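Local coordinates for tannase (Fusobacterium nucleatum subsp. nucleatum ATCC 25586, PDB 6YQ4), which probably hydrolyses ester bonds of gallotannins as a tannase of the alpha/beta-hydrolase superfamily and binds a magnesium ion, at residues 319-324 and 328-333; 305-310 and 440-445. All coordinates share one frame; numbering follows the deposited sequence.

Interaction 1: 319-324 and 328-333; sequences KDISQF and FTIENN
The backbones approach most nearly at Phe324 and Phe328, whose CA atoms are 7.1 Å apart across a short connection of three residues. The loop 319-324 turns back on itself, with Phe324 N bonded to Ile321 O at 2.7 Å, while 328-330 is a strand that pairs antiparallel with 335-338 as a beta hairpin; no hydrogen bond crosses between the segments. The Phe328 ring is met from two directions. Over its centre lies the backbone carbonyl of Phe324, with Phe324 O 3.6 Å above the ring plane, and Phe324 CB meets Phe328 CZ at 4.1 Å. At the rim, in the ring plane, Ile321 CD1 touches Phe328 CD2 at 3.9 Å. Ile321 places CG1 between its backbone N and carbonyl carbon (chi1 71°), and the extended chi2 of 169° carries CD1 on to the strand, where it meets Ile330 CD1 tip to tip at 3.8 Å. The Phe324 ring leads away instead, meeting Trp472 edge-to-face. Beyond the segments, Phe328 also packs on Ile307 and Ala311 of helix 298-316. The 185 Å² buried here thus rests on isoleucine and phenylalanine packing plus a carbonyl oxygen over a ring face, a contact without a donor hydrogen.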
loop_
_atom_site.group_PDB
_atom_site.type_symbol
_atom_site.label_atom_id
_atom_site.label_comp_id
_atom_site.label_asym_id
_atom_site.label_seq_id
_atom_site.Cartn_x
_atom_site.Cartn_y
_atom_site.Cartn_z
ATOM N N LYS A 319 -19.858 13.180 13.832
ATOM C CA LYS A 319 -19.842 11.727 13.768
ATOM C C LYS A 319 -19.852 11.133 15.172
ATOM O O LYS A 319 -19.541 11.797 16.170
ATOM C CB LYS A 319 -18.621 11.222 12.997
ATOM C CG LYS A 319 -18.639 11.574 11.509
ATOM C CD LYS A 319 -17.393 11.079 10.800
ATOM C CE LYS A 319 -17.580 11.081 9.294
ATOM N NZ LYS A 319 -16.701 10.055 8.642
ATOM N N ASP A 320 -20.213 9.855 15.235
ATOM C CA ASP A 320 -20.352 9.154 16.502
ATOM C C ASP A 320 -18.987 8.685 16.992
ATOM O O ASP A 320 -18.232 8.052 16.249
ATOM C CB ASP A 320 -21.304 7.965 16.332
ATOM C CG ASP A 320 -21.612 7.263 17.641
ATOM O OD1 ASP A 320 -21.523 6.019 17.688
ATOM O OD2 ASP A 320 -21.944 7.952 18.622
ATOM N N ILE A 321 -18.657 9.015 18.237
ATOM C CA ILE A 321 -17.492 8.431 18.893
ATOM C C ILE A 321 -17.889 7.530 20.043
ATOM O O ILE A 321 -17.030 6.803 20.566
ATOM C CB ILE A 321 -16.499 9.514 19.375
ATOM C CG1 ILE A 321 -17.067 10.296 20.565
ATOM C CG2 ILE A 321 -16.110 10.456 18.232
ATOM C CD1 ILE A 321 -16.042 11.171 21.242
ATOM N N SER A 322 -19.168 7.537 20.423
ATOM C CA SER A 322 -19.794 6.794 21.516
ATOM C C SER A 322 -19.097 5.496 21.929
ATOM O O SER A 322 -18.628 5.371 23.068
ATOM C CB SER A 322 -21.247 6.512 21.117
ATOM O OG SER A 322 -21.724 5.296 21.647
ATOM N N GLN A 323 -19.026 4.527 21.014
ATOM C CA GLN A 323 -18.413 3.237 21.305
ATOM C C GLN A 323 -17.015 3.340 21.897
ATOM O O GLN A 323 -16.569 2.397 22.549
ATOM C CB GLN A 323 -18.352 2.401 20.026
ATOM C CG GLN A 323 -19.498 2.681 19.068
ATOM C CD GLN A 323 -19.189 2.262 17.639
ATOM O OE1 GLN A 323 -18.332 1.405 17.402
ATOM N NE2 GLN A 323 -19.887 2.869 16.680
ATOM N N PHE A 324 -16.309 4.451 21.702
ATOM C CA PHE A 324 -14.916 4.551 22.119
ATOM C C PHE A 324 -14.662 5.576 23.215
ATOM O O PHE A 324 -13.504 5.761 23.606
ATOM C CB PHE A 324 -14.039 4.861 20.902
ATOM C CG PHE A 324 -14.027 3.754 19.887
ATOM C CD1 PHE A 324 -15.057 3.632 18.957
ATOM C CD2 PHE A 324 -13.001 2.815 19.876
ATOM C CE1 PHE A 324 -15.059 2.594 18.017
ATOM C CE2 PHE A 324 -12.991 1.780 18.944
ATOM C CZ PHE A 324 -14.029 1.670 18.018
ATOM N N PHE A 328 -11.352 7.777 26.242
ATOM C CA PHE A 328 -11.146 9.184 25.929
ATOM C C PHE A 328 -11.292 10.046 27.179
ATOM O O PHE A 328 -12.163 9.797 28.024
ATOM C CB PHE A 328 -12.153 9.660 24.878
ATOM C CG PHE A 328 -11.927 9.086 23.511
ATOM C CD1 PHE A 328 -10.760 8.405 23.207
ATOM C CD2 PHE A 328 -12.883 9.238 22.524
ATOM C CE1 PHE A 328 -10.547 7.885 21.942
ATOM C CE2 PHE A 328 -12.682 8.708 21.250
ATOM C CZ PHE A 328 -11.511 8.035 20.962
ATOM N N THR A 329 -10.450 11.067 27.286
ATOM C CA THR A 329 -10.686 12.168 28.217
ATOM C C THR A 329 -11.305 13.316 27.434
ATOM O O THR A 329 -10.651 13.912 26.567
ATOM C CB THR A 329 -9.417 12.635 28.919
ATOM O OG1 THR A 329 -8.810 11.536 29.603
ATOM C CG2 THR A 329 -9.783 13.704 29.943
ATOM N N ILE A 330 -12.561 13.619 27.750
ATOM C CA ILE A 330 -13.345 14.649 27.084
ATOM C C ILE A 330 -13.691 15.718 28.103
ATOM O O ILE A 330 -14.226 15.406 29.171
ATOM C CB ILE A 330 -14.628 14.064 26.469
ATOM C CG1 ILE A 330 -14.267 13.039 25.396
ATOM C CG2 ILE A 330 -15.513 15.180 25.934
ATOM C CD1 ILE A 330 -15.441 12.285 24.866
ATOM N N GLU A 331 -13.412 16.982 27.775
ATOM C CA GLU A 331 -13.719 18.062 28.697
ATOM C C GLU A 331 -14.782 18.924 28.080
ATOM O O GLU A 331 -15.979 18.544 28.078
ATOM C CB GLU A 331 -12.421 18.774 29.102
ATOM C CG GLU A 331 -11.713 18.054 30.243
ATOM C CD GLU A 331 -10.226 18.296 30.251
ATOM O OE1 GLU A 331 -9.777 19.326 29.701
ATOM O OE2 GLU A 331 -9.503 17.448 30.809
ATOM N N ASN A 332 -14.463 20.107 27.545
ATOM C CA ASN A 332 -15.483 20.928 26.897
ATOM C C ASN A 332 -15.786 20.366 25.506
ATOM O O ASN A 332 -15.592 21.011 24.478
ATOM C CB ASN A 332 -15.056 22.388 26.836
ATOM C CG ASN A 332 -16.149 23.328 27.316
ATOM O OD1 ASN A 332 -16.671 23.189 28.431
ATOM N ND2 ASN A 332 -16.513 24.281 26.469
ATOM N N ASN A 333 -16.264 19.121 25.509
ATOM C CA ASN A 333 -16.616 18.392 24.291
ATOM C C ASN A 333 -15.484 18.402 23.265
ATOM O O ASN A 333 -15.724 18.413 22.054
ATOM C CB ASN A 333 -17.909 18.931 23.683
ATOM C CG ASN A 333 -19.085 18.018 23.946
ATOM O OD1 ASN A 333 -19.219 16.963 23.318
ATOM N ND2 ASN A 333 -19.940 18.408 24.890
#

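Interaction 2: 305-310 and 440-445; sequences IIIRNS and HGAIDK
The methyl of Ala442 is the one side chain of 440-445 that touches 305-310, and two helix residues one turn apart receive it. Ser310 has OG anti to its own N (chi1 175°), which brings the hydroxyl oxygen within 4.0 Å of Ala442 CB. That approach is van der Waals contact; the hydroxyl's hydrogen-bond partner is Ala470 O. Ile307 bends at both side-chain torsions, near -62° each, and its CD1 comes to 4.4 Å from Ala442 CB. The loop follows strand 435-439 of the central mixed sheet, as in an alpha/beta-hydrolase fold, and opens with a type I beta turn from Gly441 to Asp444, closed by Asp444 N to Gly441 O at 2.9 Å. Asp444 fits the acid position of a probable Ser166-His476-Asp444 catalytic triad, with its OD2 bonded to His476 ND1. From the start of the segment His440, its CG anti to the backbone N, spans the turn residues and donates from NE2 to Asp444 O at 3.1 Å. This donor sits 40° out of the carbonyl plane, while Asp444 OD2 lies 3.5 Å above the His440 ring, offset toward its rim.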
loop_
_atom_site.group_PDB
_atom_site.type_symbol
_atom_site.label_atom_id
_atom_site.label_comp_id
_atom_site.label_asym_id
_atom_site.label_seq_id
_atom_site.Cartn_x
_atom_site.Cartn_y
_atom_site.Cartn_z
ATOM N N ILE A 305 -2.044 10.438 20.112
ATOM C CA ILE A 305 -2.397 11.772 19.631
ATOM C C ILE A 305 -3.003 11.698 18.236
ATOM O O ILE A 305 -3.940 12.438 17.916
ATOM C CB ILE A 305 -1.169 12.697 19.686
ATOM C CG1 ILE A 305 -0.724 12.870 21.137
ATOM C CG2 ILE A 305 -1.509 14.046 19.132
ATOM C CD1 ILE A 305 0.592 13.614 21.301
ATOM N N ILE A 306 -2.504 10.788 17.393
ATOM C CA ILE A 306 -3.157 10.519 16.110
ATOM C C ILE A 306 -4.630 10.193 16.324
ATOM O O ILE A 306 -5.505 10.679 15.598
ATOM C CB ILE A 306 -2.449 9.369 15.379
ATOM C CG1 ILE A 306 -1.067 9.770 14.928
ATOM C CG2 ILE A 306 -3.251 8.895 14.170
ATOM C CD1 ILE A 306 -0.348 8.546 14.395
ATOM N N ILE A 307 -4.926 9.334 17.304
ATOM C CA ILE A 307 -6.317 8.971 17.551
ATOM C C ILE A 307 -7.081 10.170 18.102
ATOM O O ILE A 307 -8.190 10.469 17.647
ATOM C CB ILE A 307 -6.403 7.742 18.483
ATOM C CG1 ILE A 307 -5.749 6.517 17.836
ATOM C CG2 ILE A 307 -7.854 7.402 18.828
ATOM C CD1 ILE A 307 -6.410 6.087 16.545
ATOM N N ARG A 308 -6.490 10.898 19.065
ATOM C CA ARG A 308 -7.131 12.105 19.591
ATOM C C ARG A 308 -7.489 13.056 18.471
ATOM O O ARG A 308 -8.601 13.592 18.424
ATOM C CB ARG A 308 -6.213 12.815 20.589
ATOM C CG ARG A 308 -6.802 14.112 21.166
ATOM C CD ARG A 308 -5.732 15.059 21.759
ATOM N NE ARG A 308 -4.955 15.723 20.717
ATOM C CZ ARG A 308 -3.799 16.350 20.919
ATOM N NH1 ARG A 308 -3.282 16.395 22.140
ATOM N NH2 ARG A 308 -3.162 16.928 19.895
ATOM N N ASN A 309 -6.554 13.262 17.546
ATOM C CA ASN A 309 -6.815 14.137 16.417
ATOM C C ASN A 309 -7.914 13.577 15.531
ATOM O O ASN A 309 -8.772 14.330 15.054
ATOM C CB ASN A 309 -5.534 14.346 15.617
ATOM C CG ASN A 309 -4.605 15.363 16.252
ATOM O OD1 ASN A 309 -4.921 15.994 17.284
ATOM N ND2 ASN A 309 -3.447 15.527 15.640
ATOM N N SER A 310 -7.905 12.259 15.301
ATOM C CA SER A 310 -8.975 11.630 14.532
ATOM C C SER A 310 -10.342 11.831 15.191
ATOM O O SER A 310 -11.293 12.271 14.536
ATOM C CB SER A 310 -8.693 10.139 14.348
ATOM O OG SER A 310 -9.791 9.507 13.690
ATOM N N HIS A 440 -4.642 5.607 7.085
ATOM C CA HIS A 440 -4.934 4.315 7.704
ATOM C C HIS A 440 -6.088 4.513 8.665
ATOM O O HIS A 440 -5.975 5.306 9.601
ATOM C CB HIS A 440 -3.715 3.745 8.432
ATOM C CG HIS A 440 -3.961 2.398 9.030
ATOM N ND1 HIS A 440 -3.623 1.225 8.389
ATOM C CD2 HIS A 440 -4.545 2.035 10.198
ATOM C CE1 HIS A 440 -3.970 0.198 9.145
ATOM N NE2 HIS A 440 -4.531 0.663 10.248
ATOM N N GLY A 441 -7.184 3.794 8.445
ATOM C CA GLY A 441 -8.403 4.068 9.188
ATOM C C GLY A 441 -8.295 3.710 10.664
ATOM O O GLY A 441 -7.650 2.735 11.055
ATOM N N ALA A 442 -8.978 4.505 11.491
ATOM C CA ALA A 442 -8.924 4.348 12.940
ATOM C C ALA A 442 -9.491 3.007 13.439
ATOM O O ALA A 442 -9.171 2.607 14.562
ATOM C CB ALA A 442 -9.652 5.533 13.586
ATOM N N ILE A 443 -10.325 2.310 12.657
ATOM C CA ILE A 443 -10.778 0.968 13.014
ATOM C C ILE A 443 -10.219 -0.084 12.053
ATOM O O ILE A 443 -10.776 -1.171 11.937
ATOM C CB ILE A 443 -12.312 0.866 13.102
ATOM C CG1 ILE A 443 -12.974 1.113 11.747
ATOM C CG2 ILE A 443 -12.859 1.772 14.170
ATOM C CD1 ILE A 443 -14.450 0.864 11.746
ATOM N N ASP A 444 -9.121 0.232 11.368
ATOM C CA ASP A 444 -8.445 -0.695 10.462
ATOM C C ASP A 444 -7.504 -1.590 11.262
ATOM O O ASP A 444 -6.491 -1.127 11.801
ATOM C CB ASP A 444 -7.680 0.085 9.396
ATOM C CG ASP A 444 -7.113 -0.802 8.291
ATOM O OD1 ASP A 444 -6.850 -2.006 8.520
ATOM O OD2 ASP A 444 -6.944 -0.275 7.172
ATOM N N LYS A 445 -7.814 -2.883 11.316
ATOM C CA LYS A 445 -6.982 -3.815 12.059
ATOM C C LYS A 445 -6.335 -4.844 11.145
ATOM O O LYS A 445 -5.869 -5.876 11.625
ATOM C CB LYS A 445 -7.790 -4.493 13.154
ATOM C CG LYS A 445 -8.369 -3.497 14.151
ATOM C CD LYS A 445 -9.162 -4.229 15.243
ATOM C CE LYS A 445 -9.731 -3.253 16.250
ATOM N NZ LYS A 445 -10.898 -3.864 16.946
#

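How the interactions relate
Helix 298-316 joins the two contacts: interaction 2 uses its residues 305-310 directly, and interaction 1 packs beside it, with Phe328 CE1 4.1 Å from Ile307 CG2. A second junction brings Phe324 CZ to 4.0 Å from Ile443 CG2, so the loop of interaction 1 also touches the turn of interaction 2. Their centres are about 14 Å apart, but they differ in depth. Interaction 1 is partly buried, about 30 Å from the chain centre, whereas interaction 2 is buried at about 17 Å. The outer contact buries 185 Å² between aromatic and branched side chains and one backbone carbonyl; the inner one buries 85 Å² around one methyl, beside a loop rich in polar bonding near the probable triad.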